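Local coordinates for GTPase activator-like protein (Chaetomium thermophilum, PDB 5HIU), which probably stimulates GTP hydrolysis by a small GTPase as the fungal TSC2, of which this chain is the N-terminal portion, built of helices without strands, at residues D26-L31 against N44-A49; V194-F199 against V238-I243; C230-E235 against Q266-H271; K247-I252 against V286-D291. All coordinates share one frame; numbering follows the deposited sequence.

In the fold
Nearest the N terminus, contact 1 closes a short loop between the successive helices 22-33 and 36-52. It lies apart from the rest: its centre is about 40 Å from that of contact 2 and about 57 Å from that of contact 4, on opposite sides of the chain's centre from the latter. The other three lie close together in the alpha-solenoid. Contact 2 joins helix 179-198 to the end of helix 224-240, and contact 3, which ties that same helix to 266-277, crosses it in sequence. Contact 3 in turn crosses contact 4, which joins helix 245-261 to helix 281-294. Contacts 2 and 4 follow in series yet touch through Ile243, packed on Cys251 and Leu248.

Contact 1: D26-L31 against N44-A49; sequences DLVAKL and NKLRFA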
loop_
_atom_site.group_PDB
_atom_site.type_symbol
_atom_site.label_atom_id
_atom_site.label_comp_id
_atom_site.label_asym_id
_atom_site.label_seq_id
_atom_site.Cartn_x
_atom_site.Cartn_y
_atom_site.Cartn_z
ATOM N N ASP A 26 25.754 -15.577 40.178
ATOM C CA ASP A 26 25.003 -16.786 40.537
ATOM C C ASP A 26 23.986 -17.176 39.472
ATOM O O ASP A 26 24.065 -18.257 38.883
ATOM C CB ASP A 26 24.250 -16.584 41.853
ATOM C CG ASP A 26 25.138 -16.699 43.059
ATOM O OD1 ASP A 26 26.343 -17.012 42.908
ATOM O OD2 ASP A 26 24.618 -16.483 44.172
ATOM N N LEU A 27 23.036 -16.282 39.219
ATOM C CA LEU A 27 21.929 -16.577 38.307
ATOM C C LEU A 27 22.423 -17.128 36.980
ATOM O O LEU A 27 21.883 -18.112 36.473
ATOM C CB LEU A 27 21.061 -15.340 38.092
ATOM C CG LEU A 27 20.426 -14.773 39.370
ATOM C CD1 LEU A 27 19.557 -13.565 39.041
ATOM C CD2 LEU A 27 19.612 -15.840 40.093
ATOM N N VAL A 28 23.482 -16.522 36.452
ATOM C CA VAL A 28 24.045 -16.940 35.168
ATOM C C VAL A 28 24.636 -18.335 35.277
ATOM O O VAL A 28 24.518 -19.136 34.352
ATOM C CB VAL A 28 25.119 -15.965 34.641
ATOM C CG1 VAL A 28 25.759 -16.515 33.378
ATOM C CG2 VAL A 28 24.508 -14.613 34.340
ATOM N N ALA A 29 25.285 -18.624 36.397
ATOM C CA ALA A 29 25.780 -19.977 36.639
ATOM C C ALA A 29 24.621 -20.983 36.563
ATOM O O ALA A 29 24.696 -21.986 35.844
ATOM C CB ALA A 29 26.489 -20.055 37.982
ATOM N N LYS A 30 23.538 -20.684 37.272
ATOM C CA LYS A 30 22.357 -21.541 37.249
ATOM C C LYS A 30 21.729 -21.569 35.863
ATOM O O LYS A 30 21.272 -22.616 35.405
ATOM C CB LYS A 30 21.330 -21.060 38.271
ATOM C CG LYS A 30 21.814 -21.172 39.705
ATOM C CD LYS A 30 20.796 -20.621 40.682
ATOM C CE LYS A 30 21.128 -21.006 42.117
ATOM N NZ LYS A 30 20.174 -20.373 43.068
ATOM N N LEU A 31 21.717 -20.419 35.196
ATOM C CA LEU A 31 21.180 -20.329 33.840
ATOM C C LEU A 31 21.949 -21.218 32.868
ATOM O O LEU A 31 21.359 -21.822 31.973
ATOM C CB LEU A 31 21.184 -18.879 33.356
ATOM C CG LEU A 31 20.600 -18.631 31.963
ATOM C CD1 LEU A 31 19.124 -18.998 31.891
ATOM C CD2 LEU A 31 20.800 -17.175 31.575
ATOM N N ASN A 44 14.107 -16.091 34.564
ATOM C CA ASN A 44 13.103 -15.137 35.010
ATOM C C ASN A 44 13.701 -14.093 35.950
ATOM O O ASN A 44 13.332 -12.925 35.907
ATOM C CB ASN A 44 11.931 -15.851 35.707
ATOM C CG ASN A 44 10.866 -16.318 34.739
ATOM O OD1 ASN A 44 9.938 -15.581 34.421
ATOM N ND2 ASN A 44 10.978 -17.548 34.286
ATOM N N LYS A 45 14.615 -14.527 36.813
ATOM C CA LYS A 45 15.245 -13.623 37.768
ATOM C C LYS A 45 16.201 -12.664 37.077
ATOM O O LYS A 45 16.118 -11.455 37.264
ATOM C CB LYS A 45 15.994 -14.412 38.821
ATOM C CG LYS A 45 15.062 -15.106 39.789
ATOM C CD LYS A 45 15.807 -16.080 40.658
ATOM C CE LYS A 45 14.921 -16.648 41.745
ATOM N NZ LYS A 45 15.730 -17.647 42.493
ATOM N N LEU A 46 17.111 -13.212 36.278
ATOM C CA LEU A 46 17.948 -12.396 35.401
ATOM C C LEU A 46 17.138 -11.401 34.591
ATOM O O LEU A 46 17.527 -10.253 34.441
ATOM C CB LEU A 46 18.718 -13.277 34.432
ATOM C CG LEU A 46 19.963 -13.840 35.061
ATOM C CD1 LEU A 46 20.470 -15.028 34.258
ATOM C CD2 LEU A 46 21.000 -12.740 35.166
ATOM N N ARG A 47 16.009 -11.821 34.057
ATOM C CA ARG A 47 15.236 -10.873 33.294
ATOM C C ARG A 47 14.927 -9.674 34.161
ATOM O O ARG A 47 14.874 -8.558 33.668
ATOM C CB ARG A 47 13.961 -11.481 32.751
ATOM C CG ARG A 47 13.270 -10.568 31.782
ATOM C CD ARG A 47 11.997 -11.183 31.256
ATOM N NE ARG A 47 10.871 -11.058 32.181
ATOM C CZ ARG A 47 10.470 -11.998 33.038
ATOM N NH1 ARG A 47 11.098 -13.163 33.115
ATOM N NH2 ARG A 47 9.421 -11.775 33.819
ATOM N N PHE A 48 14.730 -9.910 35.452
ATOM C CA PHE A 48 14.547 -8.829 36.421
ATOM C C PHE A 48 15.858 -8.080 36.676
ATOM O O PHE A 48 15.877 -6.852 36.702
ATOM C CB PHE A 48 13.954 -9.375 37.739
ATOM C CG PHE A 48 12.460 -9.328 37.777
ATOM C CD1 PHE A 48 11.713 -10.057 36.865
ATOM C CD2 PHE A 48 11.798 -8.532 38.695
ATOM C CE1 PHE A 48 10.331 -10.001 36.868
ATOM C CE2 PHE A 48 10.418 -8.469 38.703
ATOM C CZ PHE A 48 9.683 -9.199 37.783
ATOM N N ALA A 49 16.941 -8.831 36.857
ATOM C CA ALA A 49 18.276 -8.277 37.108
ATOM C C ALA A 49 18.751 -7.358 35.997
ATOM O O ALA A 49 19.192 -6.233 36.243
ATOM C CB ALA A 49 19.274 -9.406 37.276
#
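Leu27 and Leu46 meet through branched aliphatic groups, and the flat groups of 44-49 lie away from this interface. One face of the Arg47 guanidinium carries CD1 of the Phe48 ring, offset toward the rim, while its edge is turned to Asn44: NH1 of Arg47 donates to OD1 of Asn44 over 3.0 Å (158° at the hydrogen), the acceptor nearly in the guanidinium plane but the donor standing above the carbonyl plane. At the edge of the Phe48 ring, in its plane, lies NH2 of Arg47.

Across the contact, Leu46 reaches in among Leu27, Val28 and Leu31. Its CG sits 3.6 Å from Leu27 CB, its CD1 reaches 3.5 Å from Leu31 CD2, and its CD2 faces Val28 CG2. Leu27, with CG anti to its carbonyl carbon (chi1 -60°), sends CD1 to within 3.7 Å of Lys45 CB, and its CD2 rests on the lysine's CD at 3.9 Å.

The axes of 26-31 and 44-49 approach to 9.7 Å at 145°, the geometry of an antiparallel helical hairpin. Helix 59-65 packs against Leu31, Val28 and Leu46 through Ile61, Ala64 and Ala65, and helix 75-89 meets Leu46 through Leu84.

Contact 2: V194-F199 against V238-I243; sequences VIKFNF and VTFGSI
Lys196 lies side by side with Phe240 where two helices of the alpha-solenoid, 179-198 and 224-240, come together at their C-terminal ends. Its CG is anti to the backbone N (chi1 176°) and the chain is extended from there, which lays the methylenes along the Phe240 ring. CB starts over the CD2-CE2 side, 3.9 Å from Phe240 CE2. CG makes a CH-pi contact, 3.9 Å from the ring centroid and only 17° off the normal. CD continues past the rim, 3.7 Å from Phe240 CZ, and CE has already drawn back to 4.2 Å from that same CZ. Two further groups complete the layering: Thr239 CG2 covers the opposite face of the Phe240 ring over its centre, and the Phe197 ring lies on the other side of Lys196 CG. The lysine methylene is thus held between two phenyl groups, and the Phe240 ring between two aliphatic ones. Beneath it, Phe240 CB approaches Ile195, whose own side chain is buried against Phe140 of helix 139-163.

The second half of the contact is a phenyl ring on backbone. Gly241 is the first residue beyond helix 224-240 to leave helical angles, and, having no side chain, it presents its CA directly to one face of the Phe199 ring, a CH-pi contact 3.5 Å from the centroid and 23° off the normal. The approach is tight and offset toward one side: Gly241 CA is 3.2 Å from Phe199 CD2, while at the far end of the ring Phe199 CZ stands 3.5 Å from Ser242 N.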
loop_
_atom_site.group_PDB
_atom_site.type_symbol
_atom_site.label_atom_id
_atom_site.label_comp_id
_atom_site.label_asym_id
_atom_site.label_seq_id
_atom_site.Cartn_x
_atom_site.Cartn_y
_atom_site.Cartn_z
ATOM N N VAL A 194 11.870 0.422 8.828
ATOM C CA VAL A 194 13.142 -0.030 8.334
ATOM C C VAL A 194 13.398 0.662 7.009
ATOM O O VAL A 194 14.504 1.083 6.742
ATOM C CB VAL A 194 13.190 -1.558 8.277
ATOM C CG1 VAL A 194 14.454 -2.030 7.582
ATOM C CG2 VAL A 194 13.169 -2.113 9.699
ATOM N N ILE A 195 12.354 0.829 6.210
ATOM C CA ILE A 195 12.439 1.557 4.946
ATOM C C ILE A 195 12.854 2.996 5.213
ATOM O O ILE A 195 13.784 3.511 4.598
ATOM C CB ILE A 195 11.115 1.466 4.164
ATOM C CG1 ILE A 195 11.039 0.103 3.465
ATOM C CG2 ILE A 195 11.032 2.546 3.103
ATOM C CD1 ILE A 195 9.678 -0.300 2.947
ATOM N N LYS A 196 12.198 3.620 6.177
ATOM C CA LYS A 196 12.459 5.010 6.503
ATOM C C LYS A 196 13.919 5.219 6.844
ATOM O O LYS A 196 14.576 6.075 6.248
ATOM C CB LYS A 196 11.573 5.465 7.663
ATOM C CG LYS A 196 11.873 6.872 8.118
ATOM C CD LYS A 196 10.737 7.540 8.857
ATOM C CE LYS A 196 11.252 8.785 9.583
ATOM N NZ LYS A 196 10.191 9.654 10.185
ATOM N N PHE A 197 14.422 4.418 7.780
ATOM C CA PHE A 197 15.775 4.604 8.323
ATOM C C PHE A 197 16.911 3.882 7.608
ATOM O O PHE A 197 18.047 4.239 7.816
ATOM C CB PHE A 197 15.808 4.217 9.796
ATOM C CG PHE A 197 14.961 5.096 10.658
ATOM C CD1 PHE A 197 15.313 6.414 10.877
ATOM C CD2 PHE A 197 13.788 4.611 11.241
ATOM C CE1 PHE A 197 14.528 7.237 11.667
ATOM C CE2 PHE A 197 12.994 5.427 12.041
ATOM C CZ PHE A 197 13.370 6.742 12.253
ATOM N N ASN A 198 16.629 2.901 6.759
ATOM C CA ASN A 198 17.696 2.015 6.274
ATOM C C ASN A 198 17.419 1.426 4.908
ATOM O O ASN A 198 17.795 0.285 4.628
ATOM C CB ASN A 198 17.887 0.848 7.269
ATOM C CG ASN A 198 18.648 1.249 8.496
ATOM O OD1 ASN A 198 19.744 1.743 8.391
ATOM N ND2 ASN A 198 18.080 1.034 9.656
ATOM N N PHE A 199 16.769 2.199 4.054
ATOM C CA PHE A 199 16.490 1.752 2.697
ATOM C C PHE A 199 17.744 1.551 1.836
ATOM O O PHE A 199 17.736 0.732 0.919
ATOM C CB PHE A 199 15.534 2.703 1.963
ATOM C CG PHE A 199 15.231 2.240 0.582
ATOM C CD1 PHE A 199 14.299 1.233 0.372
ATOM C CD2 PHE A 199 15.935 2.724 -0.482
ATOM C CE1 PHE A 199 14.047 0.759 -0.903
ATOM C CE2 PHE A 199 15.686 2.258 -1.757
ATOM C CZ PHE A 199 14.742 1.272 -1.970
ATOM N N VAL A 238 8.277 4.999 -1.619
ATOM C CA VAL A 238 8.424 6.147 -2.510
ATOM C C VAL A 238 8.998 7.346 -1.777
ATOM O O VAL A 238 9.768 8.085 -2.331
ATOM C CB VAL A 238 7.130 6.510 -3.278
ATOM C CG1 VAL A 238 6.697 5.349 -4.160
ATOM C CG2 VAL A 238 6.005 6.890 -2.340
ATOM N N THR A 239 8.640 7.537 -0.526
ATOM C CA THR A 239 9.142 8.679 0.193
ATOM C C THR A 239 10.639 8.521 0.447
ATOM O O THR A 239 11.403 9.463 0.239
ATOM C CB THR A 239 8.389 8.892 1.527
ATOM O OG1 THR A 239 6.979 8.952 1.301
ATOM C CG2 THR A 239 8.795 10.185 2.174
ATOM N N PHE A 240 11.076 7.341 0.872
ATOM C CA PHE A 240 12.476 7.179 1.351
ATOM C C PHE A 240 13.431 6.356 0.498
ATOM O O PHE A 240 14.619 6.400 0.726
ATOM C CB PHE A 240 12.472 6.617 2.753
ATOM C CG PHE A 240 11.718 7.465 3.726
ATOM C CD1 PHE A 240 12.230 8.687 4.132
ATOM C CD2 PHE A 240 10.490 7.052 4.231
ATOM C CE1 PHE A 240 11.528 9.480 5.028
ATOM C CE2 PHE A 240 9.792 7.846 5.132
ATOM C CZ PHE A 240 10.304 9.054 5.525
ATOM N N GLY A 241 12.908 5.623 -0.474
ATOM C CA GLY A 241 13.710 4.862 -1.423
ATOM C C GLY A 241 13.110 4.990 -2.806
ATOM O O GLY A 241 12.803 6.111 -3.248
ATOM N N SER A 242 12.910 3.852 -3.481
ATOM C CA SER A 242 12.356 3.841 -4.840
ATOM C C SER A 242 11.696 2.542 -5.253
ATOM O O SER A 242 12.132 1.468 -4.894
ATOM C CB SER A 242 13.422 4.158 -5.867
ATOM O OG SER A 242 12.920 3.943 -7.179
ATOM N N ILE A 243 10.619 2.688 -6.006
ATOM C CA ILE A 243 9.954 1.621 -6.723
ATOM C C ILE A 243 10.667 1.410 -8.080
ATOM O O ILE A 243 10.812 2.343 -8.870
ATOM C CB ILE A 243 8.484 1.997 -6.979
ATOM C CG1 ILE A 243 7.745 2.140 -5.662
ATOM C CG2 ILE A 243 7.776 0.956 -7.826
ATOM C CD1 ILE A 243 6.354 2.715 -5.837
#

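Contact 3: C230-E235 against Q266-H271; sequences CIHVIE and QKEAWH
Ile231 and Ala269 bring their CA atoms to 6.5 Å where segments 230-235 and 266-271 of helices 224-240 and 266-277 run nearly parallel, 19° apart with axes 9.8 Å from each other. Such pairing of next-but-one helices, here with helix 245-261 between them in sequence, is the layered order of an alpha-solenoid. Ile231 carries the apolar part: its CG2 approaches Glu268 O and its CD1 faces Ala269 CB loosely, and Ile231 also touches Ile258 of helix 245-261.

The polar part is built around Glu235. With CG anti to the backbone N and the rest extended, its carboxylate reaches the edge of the His232 ring, whose ND1 donates to OE1 over 2.9 Å at 161°. OE1 lies close to the imidazole plane, so the bond limits rotation of the ring. The other carboxylate oxygen, OE2, stands 3.7 Å from His271 ND1, the carboxylate and ring planes 58° apart. On the first turn of the other helix, Glu268 bends at chi2 and brings its CG to 3.7 Å from His232 CE1. A water links the two helices, donating to Glu268 O at 2.8 Å and, weakly, to Glu235 OE1 at 2.8 Å.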
loop_
_atom_site.group_PDB
_atom_site.type_symbol
_atom_site.label_atom_id
_atom_site.label_comp_id
_atom_site.label_asym_id
_atom_site.label_seq_id
_atom_site.Cartn_x
_atom_site.Cartn_y
_atom_site.Cartn_z
ATOM N N CYS A 230 -0.422 -1.448 4.046
ATOM C CA CYS A 230 0.320 -1.631 2.809
ATOM C C CYS A 230 0.505 -0.354 2.023
ATOM O O CYS A 230 1.522 -0.181 1.359
ATOM C CB CYS A 230 -0.376 -2.639 1.908
ATOM S SG CYS A 230 -0.374 -4.270 2.636
ATOM N N ILE A 231 -0.476 0.542 2.073
ATOM C CA ILE A 231 -0.332 1.826 1.413
ATOM C C ILE A 231 0.784 2.607 2.070
ATOM O O ILE A 231 1.602 3.239 1.399
ATOM C CB ILE A 231 -1.627 2.644 1.473
ATOM C CG1 ILE A 231 -2.654 2.039 0.532
ATOM C CG2 ILE A 231 -1.397 4.097 1.071
ATOM C CD1 ILE A 231 -4.069 2.460 0.877
ATOM N N HIS A 232 0.801 2.591 3.390
ATOM C CA HIS A 232 1.846 3.298 4.121
ATOM C C HIS A 232 3.208 2.688 3.849
ATOM O O HIS A 232 4.177 3.425 3.728
ATOM C CB HIS A 232 1.497 3.412 5.607
ATOM C CG HIS A 232 0.236 4.186 5.830
ATOM N ND1 HIS A 232 -0.024 5.375 5.177
ATOM C CD2 HIS A 232 -0.867 3.915 6.566
ATOM C CE1 HIS A 232 -1.221 5.815 5.524
ATOM N NE2 HIS A 232 -1.754 4.947 6.365
ATOM N N VAL A 233 3.274 1.370 3.636
ATOM C CA VAL A 233 4.550 0.769 3.291
ATOM C C VAL A 233 5.019 1.315 1.956
ATOM O O VAL A 233 6.176 1.662 1.793
ATOM C CB VAL A 233 4.500 -0.759 3.309
ATOM C CG1 VAL A 233 5.646 -1.359 2.508
ATOM C CG2 VAL A 233 4.550 -1.248 4.740
ATOM N N ILE A 234 4.106 1.429 1.018
ATOM C CA ILE A 234 4.432 1.905 -0.311
ATOM C C ILE A 234 4.757 3.376 -0.284
ATOM O O ILE A 234 5.694 3.806 -0.922
ATOM C CB ILE A 234 3.300 1.593 -1.308
ATOM C CG1 ILE A 234 3.312 0.099 -1.608
ATOM C CG2 ILE A 234 3.481 2.367 -2.616
ATOM C CD1 ILE A 234 1.990 -0.390 -2.152
ATOM N N GLU A 235 3.984 4.146 0.470
ATOM C CA GLU A 235 4.319 5.548 0.723
ATOM C C GLU A 235 5.764 5.593 1.188
ATOM O O GLU A 235 6.540 6.383 0.698
ATOM C CB GLU A 235 3.365 6.112 1.763
ATOM C CG GLU A 235 3.495 7.584 2.121
ATOM C CD GLU A 235 2.540 8.004 3.248
ATOM O OE1 GLU A 235 1.699 7.192 3.694
ATOM O OE2 GLU A 235 2.620 9.156 3.708
ATOM N N GLN A 266 -9.543 6.357 0.279
ATOM C CA GLN A 266 -9.290 7.109 -0.942
ATOM C C GLN A 266 -8.243 8.177 -0.715
ATOM O O GLN A 266 -7.341 8.349 -1.535
ATOM C CB GLN A 266 -10.572 7.736 -1.502
ATOM C CG GLN A 266 -10.448 8.173 -2.952
ATOM C CD GLN A 266 -11.735 8.771 -3.524
ATOM O OE1 GLN A 266 -12.000 9.967 -3.361
ATOM N NE2 GLN A 266 -12.526 7.951 -4.219
ATOM N N LYS A 267 -8.356 8.897 0.387
ATOM C CA LYS A 267 -7.416 9.982 0.673
ATOM C C LYS A 267 -5.981 9.433 0.866
ATOM O O LYS A 267 -5.022 9.923 0.232
ATOM C CB LYS A 267 -7.905 10.827 1.863
ATOM C CG LYS A 267 -8.121 10.050 3.155
ATOM C CD LYS A 267 -8.704 10.896 4.273
ATOM C CE LYS A 267 -8.618 10.164 5.608
ATOM N NZ LYS A 267 -9.445 10.828 6.655
ATOM N N GLU A 268 -5.856 8.370 1.665
ATOM C CA GLU A 268 -4.575 7.687 1.847
ATOM C C GLU A 268 -3.929 7.243 0.532
ATOM O O GLU A 268 -2.753 7.488 0.321
ATOM C CB GLU A 268 -4.700 6.486 2.794
ATOM C CG GLU A 268 -4.596 6.838 4.277
ATOM C CD GLU A 268 -5.942 7.009 4.932
ATOM O OE1 GLU A 268 -6.925 7.296 4.216
ATOM O OE2 GLU A 268 -6.019 6.843 6.166
ATOM N N ALA A 269 -4.692 6.605 -0.350
ATOM C CA ALA A 269 -4.171 6.163 -1.644
ATOM C C ALA A 269 -3.837 7.353 -2.541
ATOM O O ALA A 269 -2.885 7.324 -3.320
ATOM C CB ALA A 269 -5.187 5.250 -2.353
ATOM N N TRP A 270 -4.630 8.408 -2.486
ATOM C CA TRP A 270 -4.349 9.491 -3.390
ATOM C C TRP A 270 -3.022 10.094 -2.954
ATOM O O TRP A 270 -2.160 10.435 -3.780
ATOM C CB TRP A 270 -5.458 10.536 -3.412
ATOM C CG TRP A 270 -4.962 11.727 -4.075
ATOM C CD1 TRP A 270 -4.684 12.916 -3.505
ATOM C CD2 TRP A 270 -4.554 11.817 -5.432
ATOM N NE1 TRP A 270 -4.147 13.766 -4.434
ATOM C CE2 TRP A 270 -4.044 13.105 -5.627
ATOM C CE3 TRP A 270 -4.559 10.924 -6.503
ATOM C CZ2 TRP A 270 -3.568 13.538 -6.853
ATOM C CZ3 TRP A 270 -4.071 11.350 -7.721
ATOM C CH2 TRP A 270 -3.600 12.646 -7.893
ATOM N N HIS A 271 -2.832 10.186 -1.643
ATOM C CA HIS A 271 -1.591 10.764 -1.115
ATOM C C HIS A 271 -0.393 10.014 -1.679
ATOM O O HIS A 271 0.563 10.585 -2.216
ATOM C CB HIS A 271 -1.600 10.718 0.401
ATOM C CG HIS A 271 -0.557 11.579 1.017
ATOM N ND1 HIS A 271 0.731 11.136 1.250
ATOM C CD2 HIS A 271 -0.596 12.865 1.432
ATOM C CE1 HIS A 271 1.437 12.109 1.790
ATOM N NE2 HIS A 271 0.654 13.167 1.915
HETATM O O HOH W 1 -0.591 7.679 2.149
#

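Contact 4: K247-I252 against V286-D291; sequences KLKYCI and VRILLD
Ile288 overlaps the flank of helix 245-261 with both branches of its side chain, a buried packing of two helices of the alpha-solenoid that are separated in sequence by helix 266-277. The axes of 247-252 and 286-291 come to 10.0 Å and cross at -61°, steep enough that the contact is concentrated around this residue, whose CA lies 6.1 Å from that of Lys249.

The long branch of Ile288 starts with CG1 anti to the carbonyl carbon (chi1 -73°) and stays extended, so CD1 packs against Leu248 and the backbone N of Lys249: it is 3.5 Å from Leu248 CD2 and 3.7 Å from Lys249 N. The short branch meets Lys249 and Ile252, with CG2 at 4.0 Å from Lys249 CA and within van der Waals range of Ile252 CG2. Lys249 gives only the root of its chain, its end leading away toward the surface; NZ remains 6.2 Å from Asp291 OD2, too far for a salt bridge.

Leu289 belongs to two interfaces at once, since Val318 and Leu319 of helix 302-322 also pack on it. Toward helix 245-261 it extends one methyl, and CD2 of Leu289 meets CG2 of Ile252 at 3.9 Å, the two side chains running roughly at right angles.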
loop_
_atom_site.group_PDB
_atom_site.type_symbol
_atom_site.label_atom_id
_atom_site.label_comp_id
_atom_site.label_asym_id
_atom_site.label_seq_id
_atom_site.Cartn_x
_atom_site.Cartn_y
_atom_site.Cartn_z
ATOM N N LYS A 247 7.836 -2.462 -11.564
ATOM C CA LYS A 247 6.786 -2.643 -10.542
ATOM C C LYS A 247 5.686 -1.578 -10.584
ATOM O O LYS A 247 4.618 -1.733 -9.954
ATOM C CB LYS A 247 7.422 -2.619 -9.152
ATOM C CG LYS A 247 8.439 -3.719 -8.929
ATOM C CD LYS A 247 7.744 -5.069 -8.901
ATOM C CE LYS A 247 8.692 -6.194 -9.204
ATOM N NZ LYS A 247 7.903 -7.341 -9.707
ATOM N N LEU A 248 5.958 -0.503 -11.322
ATOM C CA LEU A 248 5.121 0.687 -11.318
ATOM C C LEU A 248 3.706 0.363 -11.750
ATOM O O LEU A 248 2.769 0.669 -11.039
ATOM C CB LEU A 248 5.721 1.773 -12.220
ATOM C CG LEU A 248 5.186 3.202 -12.057
ATOM C CD1 LEU A 248 5.527 3.771 -10.687
ATOM C CD2 LEU A 248 5.738 4.092 -13.164
ATOM N N LYS A 249 3.542 -0.276 -12.899
ATOM C CA LYS A 249 2.209 -0.631 -13.348
ATOM C C LYS A 249 1.426 -1.269 -12.201
ATOM O O LYS A 249 0.301 -0.858 -11.899
ATOM C CB LYS A 249 2.266 -1.577 -14.547
ATOM C CG LYS A 249 0.894 -1.988 -15.064
ATOM C CD LYS A 249 0.967 -2.792 -16.347
ATOM C CE LYS A 249 -0.403 -3.374 -16.651
ATOM N NZ LYS A 249 -0.571 -3.868 -18.048
ATOM N N TYR A 250 2.035 -2.252 -11.545
ATOM C CA TYR A 250 1.341 -3.031 -10.532
ATOM C C TYR A 250 0.983 -2.162 -9.311
ATOM O O TYR A 250 -0.162 -2.200 -8.846
ATOM C CB TYR A 250 2.176 -4.275 -10.164
ATOM C CG TYR A 250 2.194 -5.386 -11.228
ATOM C CD1 TYR A 250 1.664 -5.185 -12.508
ATOM C CD2 TYR A 250 2.756 -6.636 -10.945
ATOM C CE1 TYR A 250 1.670 -6.194 -13.453
ATOM C CE2 TYR A 250 2.771 -7.651 -11.888
ATOM C CZ TYR A 250 2.224 -7.418 -13.137
ATOM O OH TYR A 250 2.227 -8.401 -14.086
ATOM N N CYS A 251 1.925 -1.369 -8.803
ATOM C CA CYS A 251 1.582 -0.386 -7.748
ATOM C C CYS A 251 0.406 0.531 -8.157
ATOM O O CYS A 251 -0.565 0.694 -7.421
ATOM C CB CYS A 251 2.785 0.478 -7.429
ATOM S SG CYS A 251 4.136 -0.446 -6.690
ATOM N N ILE A 252 0.484 1.091 -9.356
ATOM C CA ILE A 252 -0.583 1.936 -9.864
ATOM C C ILE A 252 -1.883 1.149 -10.008
ATOM O O ILE A 252 -2.940 1.616 -9.544
ATOM C CB ILE A 252 -0.208 2.628 -11.199
ATOM C CG1 ILE A 252 1.012 3.545 -11.032
ATOM C CG2 ILE A 252 -1.365 3.461 -11.711
ATOM C CD1 ILE A 252 0.887 4.583 -9.925
ATOM N N VAL A 286 1.375 8.365 -15.960
ATOM C CA VAL A 286 0.332 8.858 -16.869
ATOM C C VAL A 286 0.111 7.855 -17.998
ATOM O O VAL A 286 -1.016 7.458 -18.308
ATOM C CB VAL A 286 0.713 10.228 -17.470
ATOM C CG1 VAL A 286 -0.222 10.617 -18.597
ATOM C CG2 VAL A 286 0.684 11.304 -16.404
ATOM N N ARG A 287 1.218 7.474 -18.623
ATOM C CA ARG A 287 1.252 6.478 -19.695
ATOM C C ARG A 287 0.575 5.168 -19.282
ATOM O O ARG A 287 -0.227 4.607 -20.038
ATOM C CB ARG A 287 2.718 6.235 -20.051
ATOM C CG ARG A 287 2.991 5.179 -21.112
ATOM C CD ARG A 287 4.253 5.516 -21.896
ATOM N NE ARG A 287 5.316 6.034 -21.035
ATOM C CZ ARG A 287 6.319 5.315 -20.528
ATOM N NH1 ARG A 287 6.439 4.013 -20.786
ATOM N NH2 ARG A 287 7.224 5.913 -19.755
ATOM N N ILE A 288 0.905 4.707 -18.069
ATOM C CA ILE A 288 0.299 3.508 -17.472
ATOM C C ILE A 288 -1.196 3.682 -17.306
ATOM O O ILE A 288 -1.976 2.825 -17.707
ATOM C CB ILE A 288 0.940 3.179 -16.092
ATOM C CG1 ILE A 288 2.346 2.611 -16.291
ATOM C CG2 ILE A 288 0.093 2.191 -15.282
ATOM C CD1 ILE A 288 3.223 2.668 -15.056
ATOM N N LEU A 289 -1.581 4.789 -16.681
ATOM C CA LEU A 289 -2.991 5.102 -16.431
ATOM C C LEU A 289 -3.814 5.171 -17.714
ATOM O O LEU A 289 -5.003 4.817 -17.721
ATOM C CB LEU A 289 -3.100 6.454 -15.725
ATOM C CG LEU A 289 -2.763 6.537 -14.245
ATOM C CD1 LEU A 289 -2.603 7.993 -13.847
ATOM C CD2 LEU A 289 -3.846 5.873 -13.407
ATOM N N LEU A 290 -3.196 5.667 -18.786
ATOM C CA LEU A 290 -3.884 5.755 -20.069
ATOM C C LEU A 290 -3.966 4.383 -20.671
ATOM O O LEU A 290 -5.021 4.011 -21.196
ATOM C CB LEU A 290 -3.169 6.693 -21.032
ATOM C CG LEU A 290 -3.340 8.175 -20.720
ATOM C CD1 LEU A 290 -2.282 8.972 -21.469
ATOM C CD2 LEU A 290 -4.741 8.655 -21.066
ATOM N N ASP A 291 -2.854 3.636 -20.581
ATOM C CA ASP A 291 -2.803 2.231 -21.025
ATOM C C ASP A 291 -4.016 1.457 -20.524
ATOM O O ASP A 291 -4.572 0.657 -21.255
ATOM C CB ASP A 291 -1.530 1.515 -20.541
ATOM C CG ASP A 291 -0.312 1.803 -21.400
ATOM O OD1 ASP A 291 -0.442 2.320 -22.531
ATOM O OD2 ASP A 291 0.797 1.492 -20.924
#